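Local coordinates for chitin oligosaccharide binding protein NagB2 (Paenibacillus sp. FPU-7, PDB 7EHU) that probably captures chitin oligosaccharides such as di-N-acetylchitobiose and tri-N-acetylchitotriose outside the cell, as an extracellular solute-binding protein, at residues A[30-35]-A[64-69]; A[55-60]-A[332-337]. One frame throughout, in Å; residues are numbered along the deposited sequence.

Interaction 1 of 2, residues A[30-35]-A[64-69]; sequences VSLTLR and ATFKLD
V30 CG1 sits against A64 CB at 3.7 Å, the first of three apolar fits on the face shared by V30, L32, L34 and their partners. Next comes the F66 ring, set obliquely to its neighbours on this face: its CD2 lies 4.0 Å from L32 CB and rather farther from L34 CD1, a flat bump in the hollow between the two leucines. L68 closes the row side by side with L34, its CD1 nestling against L34 CB (4.0 Å) and L34 CD1.

On the other face T33 CG2 lies beside D69 CB, and R35 curls alongside that aspartate. Bends at chi2 (72°) and chi3 (48°) let NE give D69 OD2 a 2.8 Å salt bridge from the anti side, guanidinium and carboxylate planes 70° apart. K67 NZ holds OD1 of the same carboxylate at 3.1 Å, and K80 pairs with OD2; R35 NH2, which also bonds OD2 weakly, pairs with E84, and NH1 bonds N76.

Five backbone bonds, donated by the two strands in turn from T65 N to V30 O up to D69 N to L34 O, hold the register. These are neighbouring parallel strands of a beta-alpha-beta unit connected by helix 44-60.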
loop_
_atom_site.group_PDB
_atom_site.type_symbol
_atom_site.label_atom_id
_atom_site.label_comp_id
_atom_site.label_asym_id
_atom_site.label_seq_id
_atom_site.Cartn_x
_atom_site.Cartn_y
_atom_site.Cartn_z
ATOM N N VAL A 30 6.343 31.079 -11.531
ATOM C CA VAL A 30 5.609 29.859 -11.861
ATOM C C VAL A 30 5.019 29.284 -10.581
ATOM O O VAL A 30 5.673 29.262 -9.537
ATOM C CB VAL A 30 6.531 28.856 -12.595
ATOM C CG1 VAL A 30 7.680 28.407 -11.720
ATOM C CG2 VAL A 30 5.757 27.682 -13.096
ATOM N N SER A 31 3.773 28.830 -10.659
ATOM C CA SER A 31 3.092 28.204 -9.535
ATOM C C SER A 31 2.813 26.753 -9.885
ATOM O O SER A 31 2.260 26.465 -10.956
ATOM C CB SER A 31 1.772 28.918 -9.220
ATOM O OG SER A 31 1.094 28.278 -8.147
ATOM N N LEU A 32 3.190 25.845 -8.989
ATOM C CA LEU A 32 2.984 24.415 -9.194
ATOM C C LEU A 32 2.180 23.878 -8.020
ATOM O O LEU A 32 2.480 24.185 -6.865
ATOM C CB LEU A 32 4.327 23.673 -9.271
ATOM C CG LEU A 32 5.206 24.059 -10.473
ATOM C CD1 LEU A 32 6.132 25.199 -10.102
ATOM C CD2 LEU A 32 6.002 22.866 -10.955
ATOM N N THR A 33 1.168 23.079 -8.308
ATOM C CA THR A 33 0.454 22.354 -7.274
ATOM C C THR A 33 1.114 21.004 -7.063
ATOM O O THR A 33 1.409 20.278 -8.021
ATOM C CB THR A 33 -1.013 22.192 -7.645
ATOM O OG1 THR A 33 -1.579 23.504 -7.782
ATOM C CG2 THR A 33 -1.773 21.379 -6.580
ATOM N N LEU A 34 1.347 20.679 -5.798
ATOM C CA LEU A 34 1.960 19.423 -5.381
ATOM C C LEU A 34 0.914 18.683 -4.554
ATOM O O LEU A 34 0.667 19.027 -3.391
ATOM C CB LEU A 34 3.239 19.693 -4.591
ATOM C CG LEU A 34 4.194 18.517 -4.417
ATOM C CD1 LEU A 34 5.483 18.994 -3.745
ATOM C CD2 LEU A 34 3.576 17.359 -3.619
ATOM N N ARG A 35 0.276 17.698 -5.185
ATOM C CA ARG A 35 -0.732 16.857 -4.557
ATOM C C ARG A 35 -0.060 15.740 -3.772
ATOM O O ARG A 35 0.681 14.934 -4.343
ATOM C CB ARG A 35 -1.643 16.276 -5.637
ATOM C CG ARG A 35 -2.614 15.193 -5.173
ATOM C CD ARG A 35 -3.775 15.706 -4.315
ATOM N NE ARG A 35 -4.386 16.867 -4.925
ATOM C CZ ARG A 35 -5.093 16.867 -6.054
ATOM N NH1 ARG A 35 -5.309 15.730 -6.696
ATOM N NH2 ARG A 35 -5.541 18.005 -6.568
ATOM N N ALA A 64 9.700 30.138 -8.485
ATOM C CA ALA A 64 8.844 28.968 -8.376
ATOM C C ALA A 64 8.230 28.877 -6.984
ATOM O O ALA A 64 8.942 28.945 -5.975
ATOM C CB ALA A 64 9.666 27.710 -8.665
ATOM N N THR A 65 6.904 28.733 -6.938
ATOM C CA THR A 65 6.148 28.549 -5.702
ATOM C C THR A 65 5.361 27.254 -5.828
ATOM O O THR A 65 4.692 27.030 -6.841
ATOM C CB THR A 65 5.176 29.719 -5.489
ATOM O OG1 THR A 65 5.921 30.903 -5.190
ATOM C CG2 THR A 65 4.210 29.454 -4.326
ATOM N N PHE A 66 5.465 26.397 -4.821
ATOM C CA PHE A 66 4.716 25.151 -4.784
ATOM C C PHE A 66 3.516 25.331 -3.862
ATOM O O PHE A 66 3.651 25.829 -2.736
ATOM C CB PHE A 66 5.581 23.986 -4.296
ATOM C CG PHE A 66 6.712 23.625 -5.236
ATOM C CD1 PHE A 66 7.885 24.343 -5.217
ATOM C CD2 PHE A 66 6.596 22.591 -6.148
ATOM C CE1 PHE A 66 8.932 24.036 -6.073
ATOM C CE2 PHE A 66 7.642 22.271 -7.012
ATOM C CZ PHE A 66 8.812 23.007 -6.977
ATOM N N LYS A 67 2.344 24.962 -4.348
ATOM C CA LYS A 67 1.131 25.014 -3.551
ATOM C C LYS A 67 0.801 23.541 -3.160
ATOM O O LYS A 67 0.422 22.727 -3.995
ATOM C CB LYS A 67 0.047 25.952 -4.085
ATOM C CG LYS A 67 -0.976 25.918 -2.970
ATOM C CD LYS A 67 -1.893 24.787 -3.269
ATOM C CE LYS A 67 -3.054 24.652 -2.370
ATOM N NZ LYS A 67 -4.071 23.601 -2.445
ATOM N N LEU A 68 1.046 23.187 -1.892
ATOM C CA LEU A 68 0.803 21.826 -1.427
ATOM C C LEU A 68 -0.695 21.615 -1.259
ATOM O O LEU A 68 -1.393 22.461 -0.698
ATOM C CB LEU A 68 1.546 21.529 -0.125
ATOM C CG LEU A 68 2.942 20.906 -0.314
ATOM C CD1 LEU A 68 3.829 21.766 -1.173
ATOM C CD2 LEU A 68 3.595 20.581 1.046
ATOM N N ASP A 69 -1.201 20.518 -1.800
ATOM C CA ASP A 69 -2.618 20.178 -1.716
ATOM C C ASP A 69 -2.687 18.781 -1.112
ATOM O O ASP A 69 -2.537 17.780 -1.825
ATOM C CB ASP A 69 -3.271 20.219 -3.086
ATOM C CG ASP A 69 -4.762 20.078 -3.003
ATOM O OD1 ASP A 69 -5.359 20.790 -2.175
ATOM O OD2 ASP A 69 -5.330 19.212 -3.698
HETATM O O HOH W 1 5.844 32.023 -7.668
#

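Interaction 2 of 2, residues A[55-60]-A[332-337]; sequences KKTEAE and VKAFIK
E60 OE2 is gripped twice: by K337 NZ across the contact, in a short 2.6 Å salt bridge, and by the side-chain amide of N338. The two charged side chains come from opposite directions. E60 reaches over with its chain extended, whereas K337 hooks round at its far end, turning at chi3 (65°) and again at chi4 to bring NZ to the syn side of the carboxylate oxygen, 32° out of the carboxylate plane. Replacing K337 by alanine would probably leave the E60 carboxylate without its opposite charge in this contact, held on OE2 by the N338 amide but less firmly placed against A334. The ammonium of K56 lies 5.0 Å from K337 NZ, so the glutamate may also temper a like-charge approach.

Short segments of helix 44-60 and helix 326-339 run at 135° to each other, their axes 9.2 Å apart, and both helices pack on one face of the sheet in this alpha/beta solute-binding fold. The close approach is made by small groups. T57 turns its methyl into the neighbouring helix: CG2 stands 3.7 Å from A334 CB and 3.6 Å from F335 N, a small knob laid on backbone and methyl. Its hydroxyl OG1 is tied to V53 O one turn earlier and also bonds N338 ND2, which fixes the rotation that offers CG2 to A334. E60 OE1 in turn lies 3.9 Å from A334 CB, so that one methyl is touched by both T57 and the glutamate.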
loop_
_atom_site.group_PDB
_atom_site.type_symbol
_atom_site.label_atom_id
_atom_site.label_comp_id
_atom_site.label_asym_id
_atom_site.label_seq_id
_atom_site.Cartn_x
_atom_site.Cartn_y
_atom_site.Cartn_z
ATOM N N LYS A 55 10.869 23.684 0.314
ATOM C CA LYS A 55 11.536 24.938 0.667
ATOM C C LYS A 55 12.919 25.013 0.022
ATOM O O LYS A 55 13.317 26.067 -0.499
ATOM C CB LYS A 55 11.600 25.056 2.194
ATOM C CG LYS A 55 12.195 26.350 2.751
ATOM C CD LYS A 55 12.260 26.332 4.285
ATOM C CE LYS A 55 13.594 26.869 4.834
ATOM N NZ LYS A 55 13.780 26.571 6.291
ATOM N N LYS A 56 13.663 23.901 0.022
ATOM C CA LYS A 56 14.968 23.886 -0.638
ATOM C C LYS A 56 14.833 24.132 -2.131
ATOM O O LYS A 56 15.637 24.850 -2.726
ATOM C CB LYS A 56 15.648 22.538 -0.394
ATOM C CG LYS A 56 17.052 22.434 -0.963
ATOM C CD LYS A 56 17.628 21.042 -0.717
ATOM C CE LYS A 56 18.957 20.838 -1.447
ATOM N NZ LYS A 56 19.371 19.403 -1.485
ATOM N N THR A 57 13.836 23.513 -2.753
ATOM C CA THR A 57 13.627 23.681 -4.184
ATOM C C THR A 57 13.250 25.113 -4.531
ATOM O O THR A 57 13.729 25.657 -5.531
ATOM C CB THR A 57 12.572 22.671 -4.639
ATOM O OG1 THR A 57 12.981 21.349 -4.238
ATOM C CG2 THR A 57 12.366 22.703 -6.143
ATOM N N GLU A 58 12.384 25.730 -3.724
ATOM C CA GLU A 58 12.020 27.128 -3.942
ATOM C C GLU A 58 13.234 28.050 -3.841
ATOM O O GLU A 58 13.329 29.051 -4.566
ATOM C CB GLU A 58 10.930 27.530 -2.945
ATOM C CG GLU A 58 9.577 26.892 -3.292
ATOM C CD GLU A 58 8.488 27.130 -2.264
ATOM O OE1 GLU A 58 8.791 27.562 -1.136
ATOM O OE2 GLU A 58 7.310 26.900 -2.602
ATOM N N ALA A 59 14.161 27.755 -2.929
ATOM C CA ALA A 59 15.367 28.575 -2.825
ATOM C C ALA A 59 16.253 28.408 -4.055
ATOM O O ALA A 59 16.932 29.350 -4.477
ATOM C CB ALA A 59 16.139 28.189 -1.558
ATOM N N GLU A 60 16.244 27.219 -4.649
ATOM C CA GLU A 60 17.095 26.921 -5.791
ATOM C C GLU A 60 16.524 27.446 -7.099
ATOM O O GLU A 60 17.283 27.724 -8.032
ATOM C CB GLU A 60 17.269 25.403 -5.877
ATOM C CG GLU A 60 18.264 24.934 -6.904
ATOM C CD GLU A 60 18.255 23.437 -7.063
ATOM O OE1 GLU A 60 18.362 22.973 -8.218
ATOM O OE2 GLU A 60 18.100 22.742 -6.036
ATOM N N VAL A 332 10.034 21.292 -11.695
ATOM C CA VAL A 332 9.776 19.880 -11.456
ATOM C C VAL A 332 11.083 19.108 -11.394
ATOM O O VAL A 332 11.261 18.243 -10.531
ATOM C CB VAL A 332 8.824 19.324 -12.538
ATOM C CG1 VAL A 332 8.905 17.802 -12.608
ATOM C CG2 VAL A 332 7.397 19.770 -12.297
ATOM N N LYS A 333 12.006 19.395 -12.309
ATOM C CA LYS A 333 13.285 18.695 -12.284
ATOM C C LYS A 333 14.022 18.966 -10.979
ATOM O O LYS A 333 14.641 18.063 -10.411
ATOM C CB LYS A 333 14.143 19.128 -13.469
ATOM C CG LYS A 333 13.665 18.612 -14.814
ATOM C CD LYS A 333 14.773 18.684 -15.876
ATOM C CE LYS A 333 14.308 19.270 -17.199
ATOM N NZ LYS A 333 15.477 19.688 -18.027
ATOM N N ALA A 334 13.980 20.208 -10.498
ATOM C CA ALA A 334 14.632 20.542 -9.234
ATOM C C ALA A 334 13.988 19.805 -8.068
ATOM O O ALA A 334 14.683 19.348 -7.152
ATOM C CB ALA A 334 14.619 22.059 -9.006
ATOM N N PHE A 335 12.663 19.679 -8.089
ATOM C CA PHE A 335 11.987 18.925 -7.047
ATOM C C PHE A 335 12.439 17.465 -7.060
ATOM O O PHE A 335 12.745 16.888 -6.008
ATOM C CB PHE A 335 10.467 18.993 -7.222
ATOM C CG PHE A 335 9.735 18.058 -6.295
ATOM C CD1 PHE A 335 9.573 18.380 -4.954
ATOM C CD2 PHE A 335 9.279 16.836 -6.737
ATOM C CE1 PHE A 335 8.947 17.519 -4.087
ATOM C CE2 PHE A 335 8.644 15.960 -5.861
ATOM C CZ PHE A 335 8.494 16.296 -4.534
ATOM N N ILE A 336 12.491 16.849 -8.246
ATOM C CA ILE A 336 12.936 15.458 -8.341
ATOM C C ILE A 336 14.351 15.326 -7.781
ATOM O O ILE A 336 14.652 14.422 -6.991
ATOM C CB ILE A 336 12.819 14.937 -9.787
ATOM C CG1 ILE A 336 11.351 14.860 -10.223
ATOM C CG2 ILE A 336 13.514 13.582 -9.962
ATOM C CD1 ILE A 336 11.174 14.705 -11.697
ATOM N N LYS A 337 15.227 16.251 -8.180
ATOM C CA LYS A 337 16.608 16.250 -7.719
ATOM C C LYS A 337 16.697 16.304 -6.204
ATOM O O LYS A 337 17.568 15.657 -5.595
ATOM C CB LYS A 337 17.337 17.448 -8.330
ATOM C CG LYS A 337 18.775 17.618 -7.852
ATOM C CD LYS A 337 19.412 18.942 -8.284
ATOM C CE LYS A 337 18.741 20.125 -7.658
ATOM N NZ LYS A 337 19.413 20.555 -6.385
#

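How the interactions relate
Along the chain the segments alternate: 30-35, 55-60, 64-69 and, after some 260 residues, 332-337. Helix 44-60 leads from one strand of interaction 1 to the other, while helix 326-339 returns much later to the same sheet. The centres of the two contacts are about 11 Å apart, and they touch. F66 CZ packs on T57 CG2 and L32 CD2 on V332 CG2, each at 3.7 Å, and F66 N probably bonds E58 OE2. Strand pair and helix pair are thus two layers of one core. A bound NAG lies about 10 Å from the L34 side chain and about 12 Å from that of F335, so both contacts belong to the domain framework without reaching the sugar.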